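GCN5-related N-acetyltransferase (Kribbella flavida, PDB 4MY0) binds acetyl-CoA and a related coenzyme A compound and probably transfers the acetyl group to amines, perhaps those of aminoglycosides. Local coordinates at residues C[54-59]-C[101-106]; C[144-149]-C[267-272]; C[148-153]-C[238-243]. All blocks are in the same frame, centred on the assembly; numbering follows the deposited sequence.

Contact 1 (C[54-59]-C[101-106]). With AC8 ([(2R,3R,4R,5R)-5-(6-amino-9H-purin-9-yl)-3,4-bis(phosphonooxy)tetrahydrofuran-2-yl]methyl (3R)-3-hydroxy-2,2-dimethyl-4-oxo-4-({3-oxo-3-[(2-sulfanylethyl)amino]propyl}amino)butyl dihydrogen diphosphate), chain L.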
loop_
_atom_site.group_PDB
_atom_site.type_symbol
_atom_site.label_atom_id
_atom_site.label_comp_id
_atom_site.label_asym_id
_atom_site.label_seq_id
_atom_site.Cartn_x
_atom_site.Cartn_y
_atom_site.Cartn_z
ATOM N N LEU C 54 19.108 6.295 -36.874
ATOM C CA LEU C 54 18.194 6.403 -38.007
ATOM C C LEU C 54 16.916 7.141 -37.630
ATOM O O LEU C 54 16.513 7.156 -36.464
ATOM C CB LEU C 54 17.859 5.022 -38.564
ATOM C CG LEU C 54 19.051 4.345 -39.254
ATOM C CD1 LEU C 54 18.736 2.925 -39.532
ATOM C CD2 LEU C 54 19.377 5.046 -40.548
ATOM N N GLY C 55 16.284 7.766 -38.616
ATOM C CA GLY C 55 15.023 8.431 -38.361
ATOM C C GLY C 55 14.108 8.406 -39.566
ATOM O O GLY C 55 14.518 8.009 -40.667
ATOM N N VAL C 56 12.858 8.807 -39.347
ATOM C CA VAL C 56 11.937 9.059 -40.445
ATOM C C VAL C 56 11.561 10.535 -40.411
ATOM O O VAL C 56 11.269 11.063 -39.332
ATOM C CB VAL C 56 10.663 8.216 -40.337
ATOM C CG1 VAL C 56 9.638 8.683 -41.379
ATOM C CG2 VAL C 56 10.992 6.742 -40.539
ATOM N N VAL C 57 11.607 11.217 -41.560
ATOM C CA VAL C 57 11.078 12.578 -41.620
ATOM C C VAL C 57 9.836 12.650 -42.499
ATOM O O VAL C 57 9.602 11.766 -43.334
ATOM C CB VAL C 57 12.095 13.625 -42.137
ATOM C CG1 VAL C 57 13.302 13.727 -41.210
ATOM C CG2 VAL C 57 12.506 13.329 -43.590
ATOM N N SER C 58 9.038 13.694 -42.274
ATOM C CA SER C 58 7.960 14.096 -43.169
ATOM C C SER C 58 8.256 15.539 -43.564
ATOM O O SER C 58 8.161 16.452 -42.730
ATOM C CB SER C 58 6.606 14.003 -42.461
ATOM O OG SER C 58 5.539 14.300 -43.349
ATOM N N GLY C 59 8.628 15.754 -44.824
ATOM C CA GLY C 59 9.177 17.036 -45.220
ATOM C C GLY C 59 10.517 17.161 -44.523
ATOM O O GLY C 59 11.394 16.315 -44.723
ATOM N N SER C 101 7.434 0.703 -38.706
ATOM C CA SER C 101 7.873 -0.426 -39.524
ATOM C C SER C 101 8.851 0.019 -40.603
ATOM O O SER C 101 9.807 -0.693 -40.930
ATOM C CB SER C 101 6.660 -1.105 -40.181
ATOM O OG SER C 101 5.854 -1.743 -39.207
ATOM N N LEU C 102 8.606 1.195 -41.165
ATOM C CA LEU C 102 9.492 1.743 -42.191
ATOM C C LEU C 102 10.848 2.058 -41.536
ATOM O O LEU C 102 11.907 1.755 -42.088
ATOM C CB LEU C 102 8.840 2.986 -42.816
ATOM C CG LEU C 102 9.378 3.805 -44.002
ATOM C CD1 LEU C 102 10.319 4.842 -43.525
ATOM C CD2 LEU C 102 10.041 2.955 -45.112
ATOM N N LEU C 103 10.794 2.643 -40.347
ATOM C CA LEU C 103 11.980 2.945 -39.555
ATOM C C LEU C 103 12.771 1.673 -39.282
ATOM O O LEU C 103 13.977 1.620 -39.507
ATOM C CB LEU C 103 11.554 3.512 -38.196
ATOM C CG LEU C 103 12.430 4.485 -37.398
ATOM C CD1 LEU C 103 12.220 4.311 -35.892
ATOM C CD2 LEU C 103 13.902 4.449 -37.763
HETATM N N MSE C 104 12.090 0.666 -38.743
HETATM C CA MSE C 104 12.771 -0.553 -38.300
HETATM C C MSE C 104 13.360 -1.358 -39.475
HETATM O O MSE C 104 14.418 -1.983 -39.344
HETATM C CB MSE C 104 11.820 -1.405 -37.477
HETATM C CG MSE C 104 11.526 -0.861 -36.070
HETATM SE SE MSE C 104 13.217 -0.822 -35.037
HETATM C CE MSE C 104 13.790 -2.690 -35.348
ATOM N N ARG C 105 12.691 -1.340 -40.626
ATOM C CA ARG C 105 13.288 -1.958 -41.810
ATOM C C ARG C 105 14.586 -1.255 -42.193
ATOM O O ARG C 105 15.557 -1.912 -42.573
ATOM C CB ARG C 105 12.311 -1.983 -42.981
ATOM C CG ARG C 105 11.201 -3.000 -42.765
ATOM C CD ARG C 105 10.187 -2.987 -43.886
ATOM N NE ARG C 105 8.985 -3.721 -43.490
ATOM C CZ ARG C 105 7.775 -3.173 -43.397
ATOM N NH1 ARG C 105 7.604 -1.888 -43.691
ATOM N NH2 ARG C 105 6.734 -3.911 -43.026
ATOM N N GLY C 106 14.608 0.075 -42.076
ATOM C CA GLY C 106 15.829 0.830 -42.316
ATOM C C GLY C 106 16.882 0.467 -41.279
ATOM O O GLY C 106 18.068 0.367 -41.594
HETATM N N1A AC8 L . -0.264 -2.044 -29.298
HETATM O O1A AC8 L . 4.497 0.367 -38.179
HETATM P P1A AC8 L . 3.290 0.583 -37.279
HETATM C C1B AC8 L . 1.090 -2.647 -34.199
HETATM S S1P AC8 L . 10.237 -0.502 -28.003
HETATM C C2A AC8 L . -0.548 -3.064 -30.130
HETATM O O2A AC8 L . 2.230 1.538 -37.747
HETATM P P2A AC8 L . 4.090 2.441 -35.229
HETATM C C2B AC8 L . 0.277 -2.150 -35.373
HETATM O O2B AC8 L . -1.104 -2.488 -35.192
HETATM O O2C AC8 L . -2.016 -1.366 -37.242
HETATM C C2P AC8 L . 8.948 0.651 -28.589
HETATM N N3A AC8 L . -0.110 -3.049 -31.398
HETATM O O3A AC8 L . 3.878 0.968 -35.842
HETATM C C3B AC8 L . 0.924 -2.909 -36.536
HETATM O O3B AC8 L . 0.438 -4.256 -36.540
HETATM P P3B AC8 L . -0.707 -4.843 -37.531
HETATM O O3C AC8 L . -2.137 -0.243 -34.995
HETATM C C3P AC8 L . 9.284 1.903 -27.810
HETATM C C4A AC8 L . 0.631 -2.000 -31.847
HETATM O O4A AC8 L . 4.544 3.377 -36.328
HETATM C C4B AC8 L . 2.383 -3.041 -36.140
HETATM O O4B AC8 L . 2.412 -2.845 -34.722
HETATM O O4C AC8 L . -3.567 -2.273 -35.445
HETATM P P4C AC8 L . -2.292 -1.528 -35.764
HETATM N N4P AC8 L . 8.420 3.066 -27.995
HETATM C C5A AC8 L . 0.940 -0.945 -31.001
HETATM O O5A AC8 L . 2.890 2.771 -34.391
HETATM C C5B AC8 L . 3.280 -2.009 -36.815
HETATM O O5B AC8 L . 2.547 -0.794 -36.928
HETATM C C5P AC8 L . 7.175 3.262 -27.577
HETATM O O5P AC8 L . 6.548 2.377 -27.005
HETATM C C6A AC8 L . 0.474 -0.983 -29.692
HETATM N N6A AC8 L . 0.745 0.030 -28.828
HETATM O O6A AC8 L . 5.314 2.166 -34.228
HETATM C C6P AC8 L . 6.606 4.638 -27.836
HETATM N N7A AC8 L . 1.671 -0.047 -31.706
HETATM O O7A AC8 L . -1.881 -3.894 -37.482
HETATM C C7P AC8 L . 5.098 4.697 -28.119
HETATM C C8A AC8 L . 1.818 -0.544 -32.960
HETATM O O8A AC8 L . -0.027 -4.918 -38.884
HETATM N N8P AC8 L . 4.866 4.024 -29.400
HETATM N N9A AC8 L . 1.170 -1.725 -33.038
HETATM O O9A AC8 L . -1.020 -6.188 -36.911
HETATM C C9P AC8 L . 5.441 4.271 -30.575
HETATM O O9P AC8 L . 6.262 5.167 -30.688
HETATM C CAP AC8 L . 5.051 3.438 -31.785
HETATM O OAP AC8 L . 3.642 3.200 -31.777
HETATM C CBP AC8 L . 5.753 2.076 -31.863
HETATM C CCP AC8 L . 5.189 1.323 -33.078
HETATM C CDP AC8 L . 7.255 2.264 -32.048
HETATM C CEP AC8 L . 5.499 1.244 -30.617
#

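Contact 2 (C[144-149]-C[267-272])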
loop_
_atom_site.group_PDB
_atom_site.type_symbol
_atom_site.label_atom_id
_atom_site.label_comp_id
_atom_site.label_asym_id
_atom_site.label_seq_id
_atom_site.Cartn_x
_atom_site.Cartn_y
_atom_site.Cartn_z
ATOM N N SER C 144 16.362 -10.755 -4.826
ATOM C CA SER C 144 16.605 -9.930 -3.648
ATOM C C SER C 144 17.039 -10.784 -2.466
ATOM O O SER C 144 16.358 -11.749 -2.101
ATOM C CB SER C 144 15.351 -9.119 -3.291
ATOM O OG SER C 144 14.887 -8.381 -4.413
ATOM N N PHE C 145 18.167 -10.416 -1.866
ATOM C CA PHE C 145 18.707 -11.152 -0.729
ATOM C C PHE C 145 18.732 -10.284 0.522
ATOM O O PHE C 145 18.621 -9.049 0.441
ATOM C CB PHE C 145 20.130 -11.624 -1.053
ATOM C CG PHE C 145 20.218 -12.438 -2.320
ATOM C CD1 PHE C 145 20.073 -13.813 -2.282
ATOM C CD2 PHE C 145 20.424 -11.823 -3.554
ATOM C CE1 PHE C 145 20.137 -14.575 -3.452
ATOM C CE2 PHE C 145 20.496 -12.577 -4.738
ATOM C CZ PHE C 145 20.345 -13.952 -4.687
ATOM N N GLN C 146 18.880 -10.921 1.679
ATOM C CA GLN C 146 19.076 -10.178 2.924
ATOM C C GLN C 146 20.551 -9.790 3.016
ATOM O O GLN C 146 21.436 -10.646 2.897
ATOM C CB GLN C 146 18.679 -11.024 4.138
ATOM C CG GLN C 146 17.335 -11.727 3.988
ATOM C CD GLN C 146 16.942 -12.528 5.237
ATOM O OE1 GLN C 146 17.446 -12.283 6.339
ATOM N NE2 GLN C 146 16.040 -13.490 5.060
ATOM N N ALA C 147 20.827 -8.505 3.217
ATOM C CA ALA C 147 22.217 -8.051 3.305
ATOM C C ALA C 147 23.005 -8.724 4.437
ATOM O O ALA C 147 24.189 -9.032 4.283
ATOM C CB ALA C 147 22.268 -6.528 3.429
ATOM N N ALA C 148 22.361 -8.946 5.583
ATOM C CA ALA C 148 23.079 -9.510 6.741
ATOM C C ALA C 148 23.575 -10.921 6.431
ATOM O O ALA C 148 24.559 -11.393 6.999
ATOM C CB ALA C 148 22.179 -9.526 7.986
ATOM N N ASP C 149 22.866 -11.597 5.533
ATOM C CA ASP C 149 23.222 -12.946 5.114
ATOM C C ASP C 149 24.508 -12.920 4.267
ATOM O O ASP C 149 25.429 -13.713 4.480
ATOM C CB ASP C 149 22.053 -13.516 4.306
ATOM C CG ASP C 149 22.171 -15.003 4.058
ATOM O OD1 ASP C 149 23.254 -15.590 4.322
ATOM O OD2 ASP C 149 21.170 -15.582 3.580
ATOM N N VAL C 267 24.252 -18.671 0.049
ATOM C CA VAL C 267 23.558 -17.918 1.099
ATOM C C VAL C 267 22.580 -18.770 1.886
ATOM O O VAL C 267 21.962 -19.689 1.341
ATOM C CB VAL C 267 22.828 -16.682 0.558
ATOM C CG1 VAL C 267 23.809 -15.763 -0.103
ATOM C CG2 VAL C 267 21.745 -17.083 -0.420
ATOM N N GLU C 268 22.445 -18.458 3.171
ATOM C CA GLU C 268 21.537 -19.189 4.044
ATOM C C GLU C 268 20.072 -18.986 3.652
ATOM O O GLU C 268 19.337 -19.952 3.439
ATOM C CB GLU C 268 21.740 -18.784 5.509
ATOM C CG GLU C 268 20.602 -19.260 6.420
ATOM C CD GLU C 268 20.847 -18.973 7.895
ATOM O OE1 GLU C 268 19.868 -19.024 8.683
ATOM O OE2 GLU C 268 22.014 -18.713 8.264
ATOM N N HIS C 269 19.643 -17.734 3.563
ATOM C CA HIS C 269 18.249 -17.445 3.252
ATOM C C HIS C 269 18.095 -17.323 1.750
ATOM O O HIS C 269 18.858 -16.605 1.101
ATOM C CB HIS C 269 17.816 -16.166 3.963
ATOM C CG HIS C 269 17.974 -16.238 5.450
ATOM N ND1 HIS C 269 16.974 -16.697 6.284
ATOM C CD2 HIS C 269 19.020 -15.929 6.252
ATOM C CE1 HIS C 269 17.397 -16.662 7.536
ATOM N NE2 HIS C 269 18.637 -16.205 7.543
ATOM N N GLU C 270 17.134 -18.040 1.180
ATOM C CA GLU C 270 17.019 -18.024 -0.268
ATOM C C GLU C 270 16.438 -16.680 -0.708
ATOM O O GLU C 270 15.848 -15.959 0.097
ATOM C CB GLU C 270 16.228 -19.230 -0.810
ATOM C CG GLU C 270 14.718 -19.131 -0.739
ATOM C CD GLU C 270 14.023 -20.328 -1.397
ATOM O OE1 GLU C 270 13.738 -20.265 -2.617
ATOM O OE2 GLU C 270 13.756 -21.330 -0.690
ATOM N N ALA C 271 16.657 -16.332 -1.969
ATOM C CA ALA C 271 16.187 -15.065 -2.516
ATOM C C ALA C 271 14.682 -14.925 -2.274
ATOM O O ALA C 271 13.974 -15.930 -2.163
ATOM C CB ALA C 271 16.495 -15.005 -3.991
ATOM N N ASP C 272 14.198 -13.690 -2.157
ATOM C CA ASP C 272 12.764 -13.457 -1.966
ATOM C C ASP C 272 12.011 -14.165 -3.101
ATOM O O ASP C 272 12.509 -14.235 -4.234
ATOM C CB ASP C 272 12.492 -11.951 -2.001
ATOM C CG ASP C 272 11.105 -11.572 -1.489
ATOM O OD1 ASP C 272 11.024 -10.588 -0.719
ATOM O OD2 ASP C 272 10.094 -12.216 -1.869
HETATM O O HOH W 1 13.810 -11.983 -5.370
HETATM O O HOH W 2 19.343 -13.924 1.482
#

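Contact 3 (C[148-153]-C[238-243]). With ACO (acetyl coenzyme *a), chain P.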
loop_
_atom_site.group_PDB
_atom_site.type_symbol
_atom_site.label_atom_id
_atom_site.label_comp_id
_atom_site.label_asym_id
_atom_site.label_seq_id
_atom_site.Cartn_x
_atom_site.Cartn_y
_atom_site.Cartn_z
ATOM N N ALA C 148 22.361 -8.946 5.583
ATOM C CA ALA C 148 23.079 -9.510 6.741
ATOM C C ALA C 148 23.575 -10.921 6.431
ATOM O O ALA C 148 24.559 -11.393 6.999
ATOM C CB ALA C 148 22.179 -9.526 7.986
ATOM N N ASP C 149 22.866 -11.597 5.533
ATOM C CA ASP C 149 23.222 -12.946 5.114
ATOM C C ASP C 149 24.508 -12.920 4.267
ATOM O O ASP C 149 25.429 -13.713 4.480
ATOM C CB ASP C 149 22.053 -13.516 4.306
ATOM C CG ASP C 149 22.171 -15.003 4.058
ATOM O OD1 ASP C 149 23.254 -15.590 4.322
ATOM O OD2 ASP C 149 21.170 -15.582 3.580
ATOM N N LEU C 150 24.558 -11.996 3.313
ATOM C CA LEU C 150 25.725 -11.821 2.455
ATOM C C LEU C 150 26.949 -11.429 3.275
ATOM O O LEU C 150 28.079 -11.859 3.002
ATOM C CB LEU C 150 25.426 -10.732 1.431
ATOM C CG LEU C 150 24.282 -11.074 0.485
ATOM C CD1 LEU C 150 24.091 -9.973 -0.529
ATOM C CD2 LEU C 150 24.557 -12.379 -0.215
ATOM N N ARG C 151 26.705 -10.620 4.299
ATOM C CA ARG C 151 27.769 -10.041 5.096
ATOM C C ARG C 151 28.618 -11.120 5.770
ATOM O O ARG C 151 29.815 -10.929 5.987
ATOM C CB ARG C 151 27.170 -9.112 6.148
ATOM C CG ARG C 151 28.218 -8.477 7.028
ATOM C CD ARG C 151 27.624 -7.628 8.133
ATOM N NE ARG C 151 28.711 -7.271 9.028
ATOM C CZ ARG C 151 29.042 -7.984 10.091
ATOM N NH1 ARG C 151 30.074 -7.624 10.839
ATOM N NH2 ARG C 151 28.331 -9.058 10.404
ATOM N N SER C 152 28.006 -12.257 6.089
ATOM C CA SER C 152 28.728 -13.297 6.824
ATOM C C SER C 152 29.254 -14.434 5.949
ATOM O O SER C 152 29.547 -15.509 6.461
ATOM C CB SER C 152 27.841 -13.874 7.927
ATOM O OG SER C 152 26.687 -14.457 7.357
ATOM N N LEU C 153 29.396 -14.197 4.641
ATOM C CA LEU C 153 29.902 -15.234 3.738
ATOM C C LEU C 153 31.389 -15.545 3.912
ATOM O O LEU C 153 31.850 -16.614 3.506
ATOM C CB LEU C 153 29.578 -14.912 2.277
ATOM C CG LEU C 153 28.099 -15.090 1.953
ATOM C CD1 LEU C 153 27.822 -14.754 0.504
ATOM C CD2 LEU C 153 27.636 -16.510 2.282
ATOM N N ALA C 238 34.048 -13.258 -0.592
ATOM C CA ALA C 238 34.613 -11.942 -0.270
ATOM C C ALA C 238 33.861 -10.788 -0.931
ATOM O O ALA C 238 33.634 -9.750 -0.303
ATOM C CB ALA C 238 36.100 -11.889 -0.650
ATOM N N LEU C 239 33.507 -10.952 -2.204
ATOM C CA LEU C 239 32.850 -9.879 -2.939
ATOM C C LEU C 239 31.402 -9.714 -2.478
ATOM O O LEU C 239 30.931 -8.589 -2.313
ATOM C CB LEU C 239 32.906 -10.131 -4.443
ATOM C CG LEU C 239 34.285 -10.075 -5.100
ATOM C CD1 LEU C 239 34.180 -10.567 -6.519
ATOM C CD2 LEU C 239 34.858 -8.663 -5.069
ATOM N N TRP C 240 30.692 -10.822 -2.269
ATOM C CA TRP C 240 29.344 -10.729 -1.685
ATOM C C TRP C 240 29.425 -10.132 -0.292
ATOM O O TRP C 240 28.565 -9.358 0.108
ATOM C CB TRP C 240 28.647 -12.093 -1.632
ATOM C CG TRP C 240 28.114 -12.516 -2.964
ATOM C CD1 TRP C 240 28.557 -13.552 -3.740
ATOM C CD2 TRP C 240 27.047 -11.894 -3.696
ATOM N NE1 TRP C 240 27.823 -13.613 -4.911
ATOM C CE2 TRP C 240 26.901 -12.599 -4.911
ATOM C CE3 TRP C 240 26.212 -10.792 -3.448
ATOM C CZ2 TRP C 240 25.946 -12.246 -5.874
ATOM C CZ3 TRP C 240 25.269 -10.442 -4.395
ATOM C CH2 TRP C 240 25.136 -11.168 -5.595
ATOM N N ALA C 241 30.459 -10.498 0.459
ATOM C CA ALA C 241 30.578 -9.983 1.819
ATOM C C ALA C 241 30.888 -8.477 1.806
ATOM O O ALA C 241 30.439 -7.742 2.684
ATOM C CB ALA C 241 31.619 -10.773 2.614
ATOM N N THR C 242 31.639 -8.022 0.801
ATOM C CA THR C 242 31.855 -6.585 0.597
ATOM C C THR C 242 30.527 -5.843 0.421
ATOM O O THR C 242 30.278 -4.841 1.092
ATOM C CB THR C 242 32.756 -6.315 -0.620
ATOM O OG1 THR C 242 33.981 -7.036 -0.462
ATOM C CG2 THR C 242 33.065 -4.820 -0.752
ATOM N N VAL C 243 29.667 -6.338 -0.467
ATOM C CA VAL C 243 28.357 -5.716 -0.666
ATOM C C VAL C 243 27.529 -5.760 0.626
ATOM O O VAL C 243 26.957 -4.749 1.055
ATOM C CB VAL C 243 27.564 -6.404 -1.796
ATOM C CG1 VAL C 243 26.221 -5.703 -2.016
ATOM C CG2 VAL C 243 28.376 -6.417 -3.091
HETATM N N1A ACO P . 26.089 -6.375 11.904
HETATM C C2A ACO P . 26.495 -7.051 13.001
HETATM N N3A ACO P . 27.701 -6.867 13.582
HETATM C C4A ACO P . 28.579 -5.972 13.070
HETATM C C5A ACO P . 28.206 -5.200 11.871
HETATM C C6A ACO P . 26.868 -5.453 11.287
HETATM N N6A ACO P . 26.452 -4.780 10.183
HETATM N N7A ACO P . 29.254 -4.400 11.584
HETATM C C8A ACO P . 30.217 -4.633 12.511
HETATM N N9A ACO P . 29.813 -5.574 13.390
HETATM C C1B ACO P . 30.573 -6.090 14.549
HETATM C C2B ACO P . 31.739 -6.955 14.129
HETATM O O2B ACO P . 31.336 -8.292 13.803
HETATM C C3B ACO P . 32.578 -6.897 15.387
HETATM O O3B ACO P . 31.982 -7.749 16.359
HETATM P P3B ACO P . 32.542 -9.223 16.675
HETATM O O7A ACO P . 32.781 -9.834 15.311
HETATM O O8A ACO P . 33.801 -8.936 17.463
HETATM O O9A ACO P . 31.439 -9.865 17.483
HETATM C C4B ACO P . 32.369 -5.488 15.919
HETATM O O4B ACO P . 31.165 -5.021 15.288
HETATM C C5B ACO P . 33.527 -4.551 15.585
HETATM O O5B ACO P . 33.848 -4.733 14.203
HETATM P P1A ACO P . 34.780 -3.723 13.358
HETATM O O1A ACO P . 35.621 -2.869 14.277
HETATM O O2A ACO P . 35.372 -4.578 12.274
HETATM O O3A ACO P . 33.643 -2.742 12.760
HETATM P P2A ACO P . 33.662 -2.091 11.289
HETATM O O4A ACO P . 35.076 -1.614 11.018
HETATM O O5A ACO P . 33.024 -3.065 10.346
HETATM O O6A ACO P . 32.726 -0.781 11.478
HETATM C CBP ACO P . 30.535 0.086 10.964
HETATM C CCP ACO P . 31.340 -0.902 11.796
HETATM C CDP ACO P . 30.910 1.525 11.303
HETATM C CEP ACO P . 29.058 -0.141 11.251
HETATM C CAP ACO P . 30.875 -0.220 9.502
HETATM O OAP ACO P . 30.639 -1.615 9.245
HETATM C C9P ACO P . 30.141 0.662 8.527
HETATM O O9P ACO P . 30.702 1.667 8.107
HETATM N N8P ACO P . 28.904 0.306 8.147
HETATM C C7P ACO P . 28.094 1.063 7.201
HETATM C C6P ACO P . 27.768 2.472 7.690
HETATM C C5P ACO P . 27.194 2.436 9.090
HETATM O O5P ACO P . 26.304 1.642 9.379
HETATM N N4P ACO P . 27.684 3.316 9.965
HETATM C C3P ACO P . 26.839 3.883 11.014
HETATM C C2P ACO P . 27.180 3.336 12.391
HETATM S S1P ACO P . 26.298 4.241 13.636
#

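Contact 1 (C[54-59]-C[101-106])
Val56 and Leu54 both direct their side chains from strand 54-58 toward helix 101-106, and most of what meets between the two segments is hydrocarbon. Branch CG2 of Val56 does the touching for its residue: it lies 3.6 Å from CD1 of Leu102 and 4.0 Å from CB of Leu103, one methyl serving two consecutive helix residues. Leu102 leaves the flank of the helix with CG anti to its backbone N (chi1 -175°), which swings CD1 round to the strand. Leu103 sends its CD2 to the strand, 4.1 Å from CB of Leu54. Beta-branched valine suits an extended strand, while the longer leucines bridge the 8.2 Å between the axes of strand and helix.

A second kind of packing sets side chain against backbone. CD1 of Leu54 lies 3.4 Å from the carbonyl O of Gly106, where a residue without a side chain leaves the helix backbone open to the methyl.

Polar chemistry belongs to the ligand side. Ser101 grips phosphate oxygen O1A of AC8 twice, with its backbone N at 3.0 Å and its OG at 2.7 Å; OG stands beside the backbone N (chi1 -68°), placing both donors at one oxygen. Gly98 and Gly100 add backbone N-H groups, as in the GNAT pyrophosphate loop (Q/R-x-x-G-x-G/A), and the start of the helix would probably add favourable polarity for the anion.

Around this pair, strand 53-58 runs between strands 8-12 and 61-75, antiparallel to both. Helix 99-113 packs on it: Leu103 also touches Ala66 of strand 61-75, Val56 reaches Val99, and Leu54 continues along the helix to Val107 and Arg110.

Contact 2 (C[144-149]-C[267-272])
Asp149 points its carboxylate at the backbone of the loop 267-272 and holds two successive N-H groups, one with each oxygen. OD1 of Asp149 takes the backbone N-H of Glu268 at 3.2 Å through its syn lone pair; the backbone N of His269 lies 2.6 Å from OD2 of Asp149, also on the syn side but somewhat out of the carboxylate plane. With CG anti to the backbone N (chi1 -168°), the short aspartate chain reaches straight across from the helix, and the paired bonds fix the rotation of the carboxylate.

The same carboxylate lies at the edge of the His269 ring. Over one face of that ring comes the amide of Gln146, tilted 28° from it, with NE2 3.4 Å from CG of His269; the opposite face is covered by CG of Glu268. Glutamine suits this exposed position: its flat amide can lie against the imidazole while its polar atoms tolerate a place near solvent.

Phe145 turns inward instead. Its CE1 meets CB of Ala271 at 3.7 Å, and the Val267 side chain crosses that of Phe145 at about a right angle, CG2 of Val267 lying 4.1 Å from CD1 of Phe145. Small and branched aliphatic groups leave room for the buried ring.

Asp272 N bonds to Ser144 O at 2.9 Å, and two waters bridge the backbones, Ser144 N to Asp272 O and Gln146 N to His269 O. The loop thus leads into the antiparallel pairing of strands 135-146 and 274-284. It packs on Val127 of a neighbouring subunit, and its Glu268 borders a bound acetyl-CoA: a loop lining a cofactor site at a subunit interface.

Contact 3 (C[148-153]-C[238-243])
Leu150 and Ala241 bring two backbones unusually close: the carbonyl O of Leu150 sits 3.3 Å from CA of Ala241 in a CA-H...O contact, and the CA atoms of Arg151 and Ala241 are 4.3 Å apart. This is a close helix-to-helix packing, in which helix 147-151 and the turn after it lie on helix 233-244 of the second GNAT-family region. Alanine suits the crossing because its single methyl, CB, takes little room beside the carbonyls of Leu150 and Arg151.

Apolar side chains fill in on one side. CD1 of Leu150 touches CE3 of Trp240 at 3.7 Å, approaching the indole obliquely. Leu153 lies alongside Trp240, pointing the same way, and its CD1 reaches the tryptophan CB at 3.5 Å. Trp240 thus meets Leu150 with its ring and Leu153 mainly with CB, and the indole continues into the core against Val225, Leu228 and Ala255.

Arg151 leaves the backbone pointing away from helix 233-244, and its far end lies on acetyl-CoA. Its chain runs extended from CG to NE (chi1 180°), which carries the guanidinium over the adenine, the two planes being only about 15° from parallel. NH1 of Arg151 lies 3.2 Å from C4A of the adenine. Long, cationic and flat-ended, arginine can cover the base and still bond to the ribose. With a leucine in its place, the adenine would probably lose this flat cover and the ribose hydroxyl its N-H donor. The rest of the cofactor is bound by Ser248 and, across the interface, by Ser101 and Gly100 of a neighbouring subunit. In the plane of the guanidinium, at its edge, NH1 of Arg151 donates to O2B of acetyl-CoA over 3.3 Å.

In the fold
Contacts 1 and 3 are buried and chiefly apolar, whereas contact 2 is partly exposed and relies on a carboxylate, backbone bonds and water. Contacts 2 and 3 both use helix 147-151, one holding it to a loop, the other to a helix; they touch where CG1 of Val267 packs on CD2 of Leu150 at 3.5 Å. Contact 1 stands apart, its centre about 49 Å from that of contact 3, on the opposite side of the chain's centre. The hexamer brings their counterparts together: contact 1 supplies the phosphate-binding end and contact 3 an arginine for the adenine, each from a different subunit, around one acetyl-CoA.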